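Side-chain contact in ORF48 (Lactococcus phage TP901-1, PDB 3UH8), which is a structural protein of the phage baseplate, the organelle with which the virion probably attaches to its bacterial host: residues Y81-S84 and D85-Q89. Numbering follows the deposited sequence.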
ATOM      1  N   TYR A  81       0.256  -0.474   6.515  1.00 17.02           N
ATOM      2  CA  TYR A  81       1.189   0.596   6.167  1.00 16.02           C
ATOM      3  C   TYR A  81       0.811   1.879   6.908  1.00 18.39           C
ATOM      4  O   TYR A  81      -0.312   2.351   6.758  1.00 17.13           O
ATOM      5  CB  TYR A  81       1.261   0.828   4.633  1.00 16.87           C
ATOM      6  CG  TYR A  81       1.886   2.159   4.264  1.00 18.24           C
ATOM      7  CD1 TYR A  81       3.254   2.371   4.388  1.00 19.99           C
ATOM      8  CD2 TYR A  81       1.094   3.231   3.856  1.00 18.94           C
ATOM      9  CE1 TYR A  81       3.825   3.610   4.105  1.00 20.41           C
ATOM     10  CE2 TYR A  81       1.654   4.475   3.565  1.00 19.69           C
ATOM     11  CZ  TYR A  81       3.019   4.662   3.702  1.00 26.57           C
ATOM     12  OH  TYR A  81       3.568   5.886   3.415  1.00 26.07           O
ATOM     13  N   VAL A  82       1.756   2.450   7.668  1.00 15.47           N
ATOM     14  CA  VAL A  82       1.542   3.705   8.399  1.00 15.56           C
ATOM     15  C   VAL A  82       1.882   4.857   7.452  1.00 19.67           C
ATOM     16  O   VAL A  82       3.017   4.935   6.973  1.00 18.87           O
ATOM     17  CB  VAL A  82       2.337   3.762   9.736  1.00 19.69           C
ATOM     18  CG1 VAL A  82       2.158   5.111  10.439  1.00 19.56           C
ATOM     19  CG2 VAL A  82       1.933   2.620  10.666  1.00 19.51           C
ATOM     20  N   ALA A  83       0.888   5.719   7.154  1.00 16.80           N
ATOM     21  CA  ALA A  83       1.051   6.863   6.253  1.00 16.87           C
ATOM     22  C   ALA A  83       2.159   7.795   6.729  1.00 21.12           C
ATOM     23  O   ALA A  83       2.091   8.337   7.835  1.00 20.11           O
ATOM     24  CB  ALA A  83      -0.262   7.623   6.100  1.00 17.52           C
ATOM     25  N   SER A  84       3.211   7.913   5.904  1.00 18.85           N
ATOM     26  CA  SER A  84       4.369   8.770   6.158  1.00 19.09           C
ATOM     27  C   SER A  84       3.987  10.217   5.859  1.00 24.32           C
ATOM     28  O   SER A  84       2.915  10.462   5.300  1.00 24.60           O
ATOM     29  CB  SER A  84       5.530   8.352   5.259  1.00 22.51           C
ATOM     30  OG  SER A  84       5.210   8.517   3.886  1.00 29.31           O
ATOM     31  N   ASP A  85       4.872  11.173   6.190  1.00 21.42           N
ATOM     32  CA  ASP A  85       4.644  12.586   5.886  1.00 21.53           C
ATOM     33  C   ASP A  85       4.605  12.796   4.362  1.00 25.78           C
ATOM     34  O   ASP A  85       3.854  13.645   3.887  1.00 25.69           O
ATOM     35  CB  ASP A  85       5.714  13.473   6.548  1.00 23.33           C
ATOM     36  CG  ASP A  85       5.594  13.601   8.059  1.00 32.73           C
ATOM     37  OD1 ASP A  85       4.472  13.419   8.590  1.00 32.68           O
ATOM     38  OD2 ASP A  85       6.612  13.923   8.708  1.00 39.94           O
ATOM     39  N   ASN A  86       5.372  11.976   3.606  1.00 22.14           N
ATOM     40  CA  ASN A  86       5.434  11.998   2.141  1.00 22.38           C
ATOM     41  C   ASN A  86       4.103  11.543   1.537  1.00 26.58           C
ATOM     42  O   ASN A  86       3.623  12.160   0.583  1.00 26.10           O
ATOM     43  CB  ASN A  86       6.577  11.108   1.637  1.00 23.97           C
ATOM     44  CG  ASN A  86       7.090  11.430   0.248  1.00 51.85           C
ATOM     45  OD1 ASN A  86       6.380  11.956  -0.618  1.00 48.71           O
ATOM     46  ND2 ASN A  86       8.347  11.094  -0.002  1.00 44.38           N
ATOM     47  N   ALA A  87       3.500  10.481   2.109  1.00 22.92           N
ATOM     48  CA  ALA A  87       2.212   9.942   1.672  1.00 22.87           C
ATOM     49  C   ALA A  87       1.043  10.903   1.940  1.00 27.20           C
ATOM     50  O   ALA A  87       0.019  10.815   1.263  1.00 27.07           O
ATOM     51  CB  ALA A  87       1.953   8.604   2.344  1.00 23.63           C
ATOM     52  N   LEU A  88       1.200  11.818   2.914  1.00 24.04           N
ATOM     53  CA  LEU A  88       0.177  12.789   3.319  1.00 24.24           C
ATOM     54  C   LEU A  88       0.377  14.193   2.743  1.00 29.26           C
ATOM     55  O   LEU A  88      -0.510  15.037   2.888  1.00 29.12           O
ATOM     56  CB  LEU A  88       0.128  12.885   4.860  1.00 24.16           C
ATOM     57  CG  LEU A  88      -0.178  11.614   5.645  1.00 28.74           C
ATOM     58  CD1 LEU A  88       0.220  11.781   7.092  1.00 28.79           C
ATOM     59  CD2 LEU A  88      -1.637  11.241   5.543  1.00 30.79           C
ATOM     60  N   GLN A  89       1.517  14.451   2.086  1.00 26.02           N
ATOM     61  CA  GLN A  89       1.875  15.761   1.563  1.00 25.91           C
ATOM     62  C   GLN A  89       0.940  16.337   0.506  1.00 29.43           C
ATOM     63  O   GLN A  89       0.560  17.492   0.638  1.00 28.72           O
ATOM     64  CB  GLN A  89       3.316  15.770   1.071  1.00 27.40           C
ATOM     65  CG  GLN A  89       3.921  17.161   0.990  1.00 44.40           C
ATOM     66  CD  GLN A  89       5.273  17.086   0.352  1.00 65.10           C
ATOM     67  OE1 GLN A  89       5.459  17.431  -0.818  1.00 59.78           O
ATOM     68  NE2 GLN A  89       6.229  16.556   1.087  1.00 58.33           N
TER
HETATM   69  O   HOH W   1       3.286  10.341   9.345  1.00 36.80           O
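Ser84 reaches forward with its hydroxyl to the first turn of the short helix 85-89 and takes the backbone N-H of Ala87 on OG, at 3.2 Å and with a fairly straight N-H...O angle of 156°. The side-chain torsion explains the reach: with chi1 at 63°, OG lies between the serine's own N and carbonyl carbon, facing the first turn. The following backbone bond, from Leu88 N to Ser84 O, is weak and bent, so the capping hydroxyl provides the straighter link at this end of the helix.

Beside the cap, the methyl of Ala87 sits at the edge of the Tyr81 ring, near its plane, with CB 3.3 Å from the phenolic OH; Ser84 OG touches the same methyl at 3.6 Å. That OH also accepts the backbone N-H of Ser84 (3.2 Å from N to OH, 166°), so the tyrosine end also holds the backbone of the residue that does the capping. On the apolar side, Leu88 lays CD2 against Ala83 CB at 3.9 Å, while its CG lies close to Ser84 O. At the solvent side, a water donates to Ala83 O and, more weakly, to Asp85 OD1.

Glu67, on strand 65-73, organises the second shell: its OE1 bonds Tyr81 OH and its OE2 bonds Ser84 OG, one carboxylate bridging both hydroxyls. Phe52 stacks on the Tyr81 ring and also touches Ala87, while Leu22 packs on Ala83 and Leu88.

This is an N-capped single helical turn, placed where strand 78-82 ends and the chain runs on to strand 92-103, a short helical connection within the immunoglobulin-like beta fold of the BppU N-terminal domain.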